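Local structure of Hia (Haemophilus influenzae, 1S7M) at residues Gly108-Arg111 and Gly112-Trp115; Thr11-Lys15 and Asp16-Ile20; Lys152-Gly156 and Arg157-Thr161; Pro97-Ala100 and Asp101-Ala105. The protein probably mediates attachment of the bacterium to host cells as a homotrimeric outer-membrane autotransporter adhesin, of which this chain is the HiaBD1 fragment. One frame throughout, in Å; residues are numbered along the deposited sequence.

How the interactions relate
Four local contacts, each between neighbouring residues of one chain, sample different parts of the trimer. Interaction 1 is the buried one, near the chain's centre, where a helix passes into a strand and leucines touch alongside backbone bonds. Interactions 2 and 3 are both hairpins, their centres about 52 Å apart: the first turns tight aliphatic contacts toward the neighbouring copies, whereas the second, on the surface, relies on arginine, glutamate and water. Interaction 4, partly buried, is an irregular loop in which a threonine hydroxyl bonds a carbonyl; its loop leads into helix 107-111, on which part of interaction 1 lies. Interactions 1 and 4 both touch the second subunit.

Interaction 1: Gly108-Arg111 and Gly112-Trp115; sequences GDLR and GLGW
L113 folds back against the end of helix 107-111 and meets L110 methyl to methyl, with L110 CD2 and L113 CD2 3.6 Å apart. The two side chains cross obliquely, and the L113 branches divide the work: L113 CD2 also lies 3.6 Å from L110 CA, while L113 CD1 comes up to D109 O at 3.6 Å. L113 makes both contacts with chi1 (-92°) and chi2 (13°) away from the staggered positions. L110 also packs on L110 of both other subunits.

In the backbone beside these leucines the helical pattern gives way to three-residue steps. G112 N keeps a weak bond to G108 O but lies closer to D109 O, to which it bonds at 3.1 Å. L113 N then bonds to L110 O at 3.1 Å, with an N-H...O angle of 163°. Water 1 gives a hydrogen to L110 O and another to L113 O, tying the helix end to the chain that leaves it. The extended R111 chain instead heads for the third subunit, where its guanidinium forms a salt bridge with D101 of that chain. Two residues beyond L113, W115 meets W115 of both other subunits, so this helix-to-strand exit leads straight into the intersubunit tryptophan cluster of the Trp-ring domain of trimeric autotransporter adhesins.

Interaction 2: Thr11-Lys15 and Asp16-Ile20; sequences TEINK and DGLTI
E12 and T19 form a hydrogen-bonded pair at the middle of an antiparallel hairpin whose strands, 11-14 and 17-20, have axes that come within 4.6 Å at 162°. Two nearly straight bonds close it: E12 N to T19 O at 2.7 Å and T19 N to E12 O at 2.8 Å. N14 N also bonds to G17 O at 3.1 Å near the turn.

On the face carrying T11, I13, L18 and I20, the leucine is the hub. With CG anti to the backbone N (chi1 -179°), L18 CD1 touches two partners of the facing strand, T11 CG2 at 3.4 Å and I13 CG1 at 3.5 Å, both closer than usual carbon contact. T11 and I20 run alongside each other and bring T11 OG1 against I20 CG1 at 3.3 Å. That hydroxyl finds its hydrogen-bonding partner in N14 O of the second subunit.

At the turn, N14 holds CG between its backbone N and carbonyl carbon (chi1 66°), which swings the amide oxygen over the bend. N14 OD1 receives G17 N at 3.2 Å, from above the amide plane; its still shorter approach to D16 N is doubtful.

L18 also packs on L18 of both neighbouring copies, and I13 on I13 of the third subunit. The face of T11, I13, L18 and I20, mostly aliphatic, thus meets the other subunits, consistent with a part in trimer association; T11 adds a hydroxyl bond there, and polar side chains dominate the turn and the other face.

Interaction 3: Lys152-Gly156 and Arg157-Thr161; sequences KTVNG and RREIT
V154 and R157 close a type I' beta turn, with N155 and G156 at its corners, between strands 152-154 and 157-161, whose axes come within 4.6 Å at a strongly twisted 133°. V154 N reaches R157 O at 2.8 Å and R157 N returns to V154 O at 2.9 Å; two residues along each strand, K152 and E159 exchange a second set of backbone bonds.

On the face carrying K152, V154, R157 and E159, V154 and E159 cross, with E159 OE2 3.9 Å from V154 CB. Water 2 joins the polar ends here: it donates to V154 O and to E159 OE1, and lies in the plane of the R157 guanidinium at its edge, accepting from R157 NH1 at 2.6 Å. The extended R157 chain carries its NE to a salt bridge with E138 of the third subunit.

This hairpin belongs to the Trp-ring family region, and its second strand pairs in a parallel ladder with a strand of the third subunit, so the sheet continues across the interface.

On the other face T153 and R158 lie side by side. R158 bends at chi2 (76°), which brings R158 NH1 back to G156 O at 2.8 Å in a weak bond near the guanidinium plane, with T153 CG2 3.7 Å from R158 NH1. R158 NE bonds to Q132 O of the third subunit, while T153 OG1 is held by D131 and Y129 of that same chain.

Interaction 4: Pro97-Ala100 and Asp101-Ala105; sequences PVVA and DNTAA
The flat group shared by A100 and T103 is the A100 carbonyl: T103 OG1 donates to A100 O at 2.8 Å, coming from above the carbonyl plane, 44° out of it, at a C=O...OG1 angle of 120°. The hydroxyl sits there because it stands anti to T103's own carbonyl carbon (chi1 -52°). Water 3 completes a small polar circuit, donating to T103 OG1 at 2.7 Å and accepting from A100 N at 3.1 Å, so the threonine oxygen is both donor and acceptor.

Between A100 and T103 the chain makes an inverse gamma turn centred on N102, with a weak bond from T103 N back to D101 O. The bend lies in the irregular loop between strand 85-86 and helix 107-111, and residues 101-105 make backbone hydrogen bonds to the second subunit.

Next to the hydroxyl, V99 and T103 cross at about a right angle. V99 CG1 approaches T103 CB at 4.0 Å, while V99 also packs on L55 of its own chain and on V107 of the second subunit. V99 O accepts a hydrogen bond from R111 NH2 of that second subunit.

Interaction 1: Gly108-Arg111 and Gly112-Trp115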
loop_
_atom_site.group_PDB
_atom_site.type_symbol
_atom_site.label_atom_id
_atom_site.label_comp_id
_atom_site.label_asym_id
_atom_site.label_seq_id
_atom_site.Cartn_x
_atom_site.Cartn_y
_atom_site.Cartn_z
ATOM N N GLY A 108 3.798 0.886 -9.146
ATOM C CA GLY A 108 3.026 -0.128 -9.844
ATOM C C GLY A 108 2.456 -1.188 -8.915
ATOM O O GLY A 108 1.378 -1.704 -9.177
ATOM N N ASP A 109 3.199 -1.528 -7.854
ATOM C CA ASP A 109 2.762 -2.510 -6.847
ATOM C C ASP A 109 1.554 -1.902 -6.133
ATOM O O ASP A 109 0.541 -2.571 -5.925
ATOM C CB ASP A 109 3.899 -2.792 -5.837
ATOM C CG ASP A 109 5.176 -3.354 -6.503
ATOM O OD1 ASP A 109 5.081 -3.899 -7.622
ATOM O OD2 ASP A 109 6.273 -3.275 -5.895
ATOM N N LEU A 110 1.663 -0.619 -5.767
ATOM C CA LEU A 110 0.569 0.077 -5.107
ATOM C C LEU A 110 -0.697 0.115 -5.945
ATOM O O LEU A 110 -1.806 0.054 -5.406
ATOM C CB LEU A 110 0.953 1.534 -4.783
ATOM C CG LEU A 110 2.103 1.815 -3.828
ATOM C CD1 LEU A 110 1.871 3.193 -3.180
ATOM C CD2 LEU A 110 2.185 0.736 -2.751
ATOM N N ARG A 111 -0.530 0.254 -7.259
ATOM C CA ARG A 111 -1.657 0.338 -8.168
ATOM C C ARG A 111 -2.472 -0.947 -8.181
ATOM O O ARG A 111 -3.673 -0.934 -8.460
ATOM C CB ARG A 111 -1.169 0.729 -9.576
ATOM C CG ARG A 111 -0.890 2.252 -9.710
ATOM C CD ARG A 111 -0.271 2.645 -11.052
ATOM N NE ARG A 111 -0.088 4.092 -11.114
ATOM C CZ ARG A 111 0.918 4.699 -11.740
ATOM N NH1 ARG A 111 1.836 3.995 -12.384
ATOM N NH2 ARG A 111 1.044 6.019 -11.670
ATOM N N GLY A 112 -1.831 -2.060 -7.839
ATOM C CA GLY A 112 -2.569 -3.301 -7.791
ATOM C C GLY A 112 -3.110 -3.660 -6.408
ATOM O O GLY A 112 -3.731 -4.701 -6.256
ATOM N N LEU A 113 -2.906 -2.820 -5.392
ATOM C CA LEU A 113 -3.406 -3.192 -4.063
ATOM C C LEU A 113 -4.920 -3.126 -3.950
ATOM O O LEU A 113 -5.549 -2.235 -4.502
ATOM C CB LEU A 113 -2.773 -2.305 -2.979
ATOM C CG LEU A 113 -1.491 -2.682 -2.223
ATOM C CD1 LEU A 113 -0.757 -3.848 -2.857
ATOM C CD2 LEU A 113 -0.599 -1.443 -2.098
ATOM N N GLY A 114 -5.512 -4.079 -3.238
ATOM C CA GLY A 114 -6.946 -4.039 -3.065
ATOM C C GLY A 114 -7.572 -5.276 -2.467
ATOM O O GLY A 114 -6.920 -6.322 -2.309
ATOM N N TRP A 115 -8.830 -5.152 -2.086
ATOM C CA TRP A 115 -9.531 -6.295 -1.554
ATOM C C TRP A 115 -10.706 -6.564 -2.455
ATOM O O TRP A 115 -11.021 -5.761 -3.353
ATOM C CB TRP A 115 -9.988 -6.095 -0.101
ATOM C CG TRP A 115 -10.703 -4.806 0.198
ATOM C CD1 TRP A 115 -10.142 -3.566 0.324
ATOM C CD2 TRP A 115 -12.110 -4.646 0.450
ATOM N NE1 TRP A 115 -11.119 -2.638 0.644
ATOM C CE2 TRP A 115 -12.330 -3.271 0.728
ATOM C CE3 TRP A 115 -13.204 -5.533 0.475
ATOM C CZ2 TRP A 115 -13.599 -2.760 1.029
ATOM C CZ3 TRP A 115 -14.467 -5.034 0.773
ATOM C CH2 TRP A 115 -14.657 -3.651 1.050
HETATM O O HOH W 1 -4.602 0.370 -4.765
#

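Interaction 2: Thr11-Lys15 and Asp16-Ile20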
loop_
_atom_site.group_PDB
_atom_site.type_symbol
_atom_site.label_atom_id
_atom_site.label_comp_id
_atom_site.label_asym_id
_atom_site.label_seq_id
_atom_site.Cartn_x
_atom_site.Cartn_y
_atom_site.Cartn_z
ATOM N N THR A 11 31.209 15.077 -6.609
ATOM C CA THR A 11 31.011 13.728 -6.126
ATOM C C THR A 11 32.174 13.408 -5.201
ATOM O O THR A 11 33.326 13.431 -5.623
ATOM C CB THR A 11 31.009 12.726 -7.284
ATOM O OG1 THR A 11 29.802 12.874 -8.033
ATOM C CG2 THR A 11 31.126 11.299 -6.770
ATOM N N GLU A 12 31.874 13.125 -3.940
ATOM C CA GLU A 12 32.909 12.801 -2.971
ATOM C C GLU A 12 32.868 11.346 -2.561
ATOM O O GLU A 12 31.793 10.770 -2.393
ATOM C CB GLU A 12 32.759 13.653 -1.714
ATOM C CG GLU A 12 32.926 15.133 -1.935
ATOM C CD GLU A 12 33.209 15.887 -0.640
ATOM O OE1 GLU A 12 33.566 15.229 0.371
ATOM O OE2 GLU A 12 33.091 17.135 -0.643
ATOM N N ILE A 13 34.051 10.762 -2.405
ATOM C CA ILE A 13 34.204 9.391 -1.961
ATOM C C ILE A 13 35.085 9.459 -0.718
ATOM O O ILE A 13 36.184 10.014 -0.754
ATOM C CB ILE A 13 34.915 8.517 -3.001
ATOM C CG1 ILE A 13 34.066 8.400 -4.261
ATOM C CG2 ILE A 13 35.181 7.144 -2.428
ATOM C CD1 ILE A 13 34.759 7.669 -5.381
ATOM N N ASN A 14 34.589 8.934 0.393
ATOM C CA ASN A 14 35.360 8.913 1.625
ATOM C C ASN A 14 35.173 7.549 2.267
ATOM O O ASN A 14 34.640 6.636 1.641
ATOM C CB ASN A 14 34.912 10.019 2.579
ATOM C CG ASN A 14 33.505 9.811 3.093
ATOM O OD1 ASN A 14 33.157 8.724 3.562
ATOM N ND2 ASN A 14 32.687 10.857 3.019
ATOM N N LYS A 15 35.615 7.419 3.514
ATOM C CA LYS A 15 35.525 6.160 4.246
ATOM C C LYS A 15 34.108 5.573 4.342
ATOM O O LYS A 15 33.936 4.348 4.276
ATOM C CB LYS A 15 36.092 6.347 5.659
ATOM C CG LYS A 15 35.355 7.407 6.477
ATOM C CD LYS A 15 35.915 7.519 7.890
ATOM C CE LYS A 15 35.242 8.657 8.654
ATOM N NZ LYS A 15 35.851 8.881 10.003
ATOM N N ASP A 16 33.114 6.455 4.470
ATOM C CA ASP A 16 31.710 6.064 4.620
ATOM C C ASP A 16 30.879 5.845 3.359
ATOM O O ASP A 16 29.830 5.188 3.416
ATOM C CB ASP A 16 30.973 7.076 5.494
ATOM C CG ASP A 16 31.563 7.178 6.873
ATOM O OD1 ASP A 16 32.119 6.170 7.355
ATOM O OD2 ASP A 16 31.461 8.261 7.482
ATOM N N GLY A 17 31.314 6.405 2.236
ATOM C CA GLY A 17 30.556 6.208 1.020
ATOM C C GLY A 17 30.771 7.181 -0.117
ATOM O O GLY A 17 31.840 7.777 -0.269
ATOM N N LEU A 18 29.718 7.326 -0.915
ATOM C CA LEU A 18 29.687 8.191 -2.081
ATOM C C LEU A 18 28.605 9.256 -1.938
ATOM O O LEU A 18 27.431 8.926 -1.827
ATOM C CB LEU A 18 29.388 7.339 -3.320
ATOM C CG LEU A 18 29.315 7.999 -4.700
ATOM C CD1 LEU A 18 30.716 8.365 -5.148
ATOM C CD2 LEU A 18 28.710 7.032 -5.708
ATOM N N THR A 19 28.989 10.529 -1.961
ATOM C CA THR A 19 28.021 11.622 -1.870
ATOM C C THR A 19 28.122 12.584 -3.072
ATOM O O THR A 19 29.220 13.016 -3.441
ATOM C CB THR A 19 28.222 12.459 -0.588
ATOM O OG1 THR A 19 28.176 11.611 0.561
ATOM C CG2 THR A 19 27.134 13.488 -0.459
ATOM N N ILE A 20 26.979 12.905 -3.678
ATOM C CA ILE A 20 26.920 13.837 -4.797
ATOM C C ILE A 20 26.185 15.071 -4.297
ATOM O O ILE A 20 25.047 14.982 -3.832
ATOM C CB ILE A 20 26.102 13.312 -6.018
ATOM C CG1 ILE A 20 26.829 12.183 -6.752
ATOM C CG2 ILE A 20 25.909 14.435 -7.022
ATOM C CD1 ILE A 20 26.743 10.826 -6.111
#

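Interaction 3: Lys152-Gly156 and Arg157-Thr161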
loop_
_atom_site.group_PDB
_atom_site.type_symbol
_atom_site.label_atom_id
_atom_site.label_comp_id
_atom_site.label_asym_id
_atom_site.label_seq_id
_atom_site.Cartn_x
_atom_site.Cartn_y
_atom_site.Cartn_z
ATOM N N LYS A 152 -21.704 6.162 10.802
ATOM C CA LYS A 152 -21.221 7.129 11.787
ATOM C C LYS A 152 -19.860 6.691 12.338
ATOM O O LYS A 152 -19.682 5.533 12.692
ATOM C CB LYS A 152 -22.238 7.227 12.940
ATOM C CG LYS A 152 -21.745 7.938 14.191
ATOM C CD LYS A 152 -21.395 9.391 13.913
ATOM C CE LYS A 152 -22.541 10.333 14.271
ATOM N NZ LYS A 152 -22.849 10.276 15.728
ATOM N N THR A 153 -18.900 7.608 12.413
ATOM C CA THR A 153 -17.602 7.246 12.973
ATOM C C THR A 153 -17.686 7.439 14.484
ATOM O O THR A 153 -17.903 8.535 14.964
ATOM C CB THR A 153 -16.478 8.106 12.390
ATOM O OG1 THR A 153 -16.440 7.931 10.962
ATOM C CG2 THR A 153 -15.127 7.704 12.993
ATOM N N VAL A 154 -17.521 6.354 15.222
ATOM C CA VAL A 154 -17.612 6.369 16.670
ATOM C C VAL A 154 -16.419 5.663 17.303
ATOM O O VAL A 154 -16.122 4.515 16.965
ATOM C CB VAL A 154 -18.886 5.652 17.120
ATOM C CG1 VAL A 154 -18.962 5.616 18.660
ATOM C CG2 VAL A 154 -20.102 6.333 16.499
ATOM N N ASN A 155 -15.762 6.338 18.242
ATOM C CA ASN A 155 -14.586 5.793 18.916
ATOM C C ASN A 155 -13.605 5.215 17.901
ATOM O O ASN A 155 -13.076 4.130 18.095
ATOM C CB ASN A 155 -14.972 4.694 19.910
ATOM C CG ASN A 155 -15.847 5.204 21.037
ATOM O OD1 ASN A 155 -15.538 6.210 21.672
ATOM N ND2 ASN A 155 -16.945 4.505 21.292
ATOM N N GLY A 156 -13.390 5.951 16.819
ATOM C CA GLY A 156 -12.464 5.529 15.792
ATOM C C GLY A 156 -13.066 4.648 14.707
ATOM O O GLY A 156 -12.665 4.713 13.540
ATOM N N ARG A 157 -14.046 3.840 15.085
ATOM C CA ARG A 157 -14.675 2.930 14.136
ATOM C C ARG A 157 -15.684 3.520 13.140
ATOM O O ARG A 157 -16.563 4.317 13.502
ATOM C CB ARG A 157 -15.353 1.790 14.895
ATOM C CG ARG A 157 -14.449 1.013 15.840
ATOM C CD ARG A 157 -15.206 -0.146 16.481
ATOM N NE ARG A 157 -14.416 -0.855 17.491
ATOM C CZ ARG A 157 -14.297 -0.471 18.767
ATOM N NH1 ARG A 157 -14.911 0.624 19.207
ATOM N NH2 ARG A 157 -13.581 -1.198 19.618
ATOM N N ARG A 158 -15.544 3.143 11.873
ATOM C CA ARG A 158 -16.513 3.560 10.899
ATOM C C ARG A 158 -17.601 2.495 11.122
ATOM O O ARG A 158 -17.442 1.314 10.767
ATOM C CB ARG A 158 -15.960 3.493 9.490
ATOM C CG ARG A 158 -14.954 4.549 9.141
ATOM C CD ARG A 158 -13.541 4.320 9.741
ATOM N NE ARG A 158 -12.593 5.308 9.209
ATOM C CZ ARG A 158 -11.962 6.221 9.951
ATOM N NH1 ARG A 158 -12.163 6.253 11.252
ATOM N NH2 ARG A 158 -11.173 7.129 9.388
ATOM N N GLU A 159 -18.701 2.908 11.743
ATOM C CA GLU A 159 -19.777 1.987 12.055
ATOM C C GLU A 159 -20.971 2.086 11.113
ATOM O O GLU A 159 -21.473 3.174 10.838
ATOM C CB GLU A 159 -20.217 2.182 13.516
ATOM C CG GLU A 159 -19.141 1.812 14.570
ATOM C CD GLU A 159 -19.705 1.719 15.983
ATOM O OE1 GLU A 159 -19.085 1.064 16.850
ATOM O OE2 GLU A 159 -20.777 2.301 16.231
ATOM N N ILE A 160 -21.395 0.939 10.583
ATOM C CA ILE A 160 -22.561 0.911 9.698
ATOM C C ILE A 160 -23.655 0.184 10.464
ATOM O O ILE A 160 -23.480 -0.965 10.901
ATOM C CB ILE A 160 -22.280 0.167 8.375
ATOM C CG1 ILE A 160 -21.088 0.802 7.670
ATOM C CG2 ILE A 160 -23.512 0.221 7.480
ATOM C CD1 ILE A 160 -21.251 2.284 7.369
ATOM N N THR A 161 -24.779 0.862 10.657
ATOM C CA THR A 161 -25.873 0.265 11.413
ATOM C C THR A 161 -27.059 -0.125 10.543
ATOM O O THR A 161 -27.413 0.592 9.599
ATOM C CB THR A 161 -26.335 1.217 12.546
ATOM O OG1 THR A 161 -25.289 1.325 13.510
ATOM C CG2 THR A 161 -27.569 0.672 13.250
HETATM O O HOH W 2 -16.811 2.087 18.093
#

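Interaction 4: Pro97-Ala100 and Asp101-Ala105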
loop_
_atom_site.group_PDB
_atom_site.type_symbol
_atom_site.label_atom_id
_atom_site.label_comp_id
_atom_site.label_asym_id
_atom_site.label_seq_id
_atom_site.Cartn_x
_atom_site.Cartn_y
_atom_site.Cartn_z
ATOM N N PRO A 97 9.414 -16.885 -0.014
ATOM C CA PRO A 97 8.729 -15.931 -0.891
ATOM C C PRO A 97 9.642 -15.588 -2.048
ATOM O O PRO A 97 10.840 -15.511 -1.872
ATOM C CB PRO A 97 8.514 -14.721 0.010
ATOM C CG PRO A 97 8.418 -15.329 1.403
ATOM C CD PRO A 97 9.519 -16.377 1.366
ATOM N N VAL A 98 9.094 -15.401 -3.233
ATOM C CA VAL A 98 9.930 -15.008 -4.363
ATOM C C VAL A 98 10.519 -13.604 -4.078
ATOM O O VAL A 98 11.681 -13.327 -4.399
ATOM C CB VAL A 98 9.100 -14.966 -5.664
ATOM C CG1 VAL A 98 9.889 -14.258 -6.774
ATOM C CG2 VAL A 98 8.737 -16.411 -6.093
ATOM N N VAL A 99 9.702 -12.728 -3.486
ATOM C CA VAL A 99 10.126 -11.367 -3.144
ATOM C C VAL A 99 10.283 -11.265 -1.630
ATOM O O VAL A 99 9.326 -11.485 -0.888
ATOM C CB VAL A 99 9.059 -10.307 -3.581
ATOM C CG1 VAL A 99 9.583 -8.893 -3.310
ATOM C CG2 VAL A 99 8.687 -10.496 -5.053
ATOM N N ALA A 100 11.478 -10.927 -1.175
ATOM C CA ALA A 100 11.750 -10.794 0.252
ATOM C C ALA A 100 11.102 -9.491 0.772
ATOM O O ALA A 100 10.883 -8.541 0.006
ATOM C CB ALA A 100 13.280 -10.732 0.483
ATOM N N ASP A 101 10.813 -9.465 2.068
ATOM C CA ASP A 101 10.230 -8.297 2.709
ATOM C C ASP A 101 11.054 -7.042 2.491
ATOM O O ASP A 101 10.511 -5.980 2.167
ATOM C CB ASP A 101 10.118 -8.491 4.214
ATOM C CG ASP A 101 9.006 -9.430 4.604
ATOM O OD1 ASP A 101 8.083 -9.687 3.792
ATOM O OD2 ASP A 101 9.059 -9.902 5.751
ATOM N N ASN A 102 12.362 -7.163 2.693
ATOM C CA ASN A 102 13.236 -6.014 2.578
ATOM C C ASN A 102 13.633 -5.685 1.143
ATOM O O ASN A 102 14.813 -5.623 0.801
ATOM C CB ASN A 102 14.457 -6.202 3.475
ATOM C CG ASN A 102 14.070 -6.416 4.936
ATOM O OD1 ASN A 102 12.906 -6.233 5.315
ATOM N ND2 ASN A 102 15.046 -6.814 5.766
ATOM N N THR A 103 12.610 -5.477 0.322
ATOM C CA THR A 103 12.759 -5.127 -1.081
ATOM C C THR A 103 11.872 -3.887 -1.291
ATOM O O THR A 103 10.754 -3.810 -0.793
ATOM C CB THR A 103 12.297 -6.307 -1.985
ATOM O OG1 THR A 103 12.978 -7.503 -1.574
ATOM C CG2 THR A 103 12.611 -6.039 -3.448
ATOM N N ALA A 104 12.392 -2.900 -2.000
ATOM C CA ALA A 104 11.633 -1.689 -2.250
ATOM C C ALA A 104 10.397 -1.971 -3.085
ATOM O O ALA A 104 10.444 -2.696 -4.091
ATOM C CB ALA A 104 12.510 -0.673 -2.957
ATOM N N ALA A 105 9.277 -1.416 -2.644
ATOM C CA ALA A 105 8.031 -1.556 -3.375
ATOM C C ALA A 105 7.921 -0.379 -4.373
ATOM O O ALA A 105 8.509 0.678 -4.164
ATOM C CB ALA A 105 6.872 -1.551 -2.423
HETATM O O HOH W 3 13.536 -9.696 -3.132
#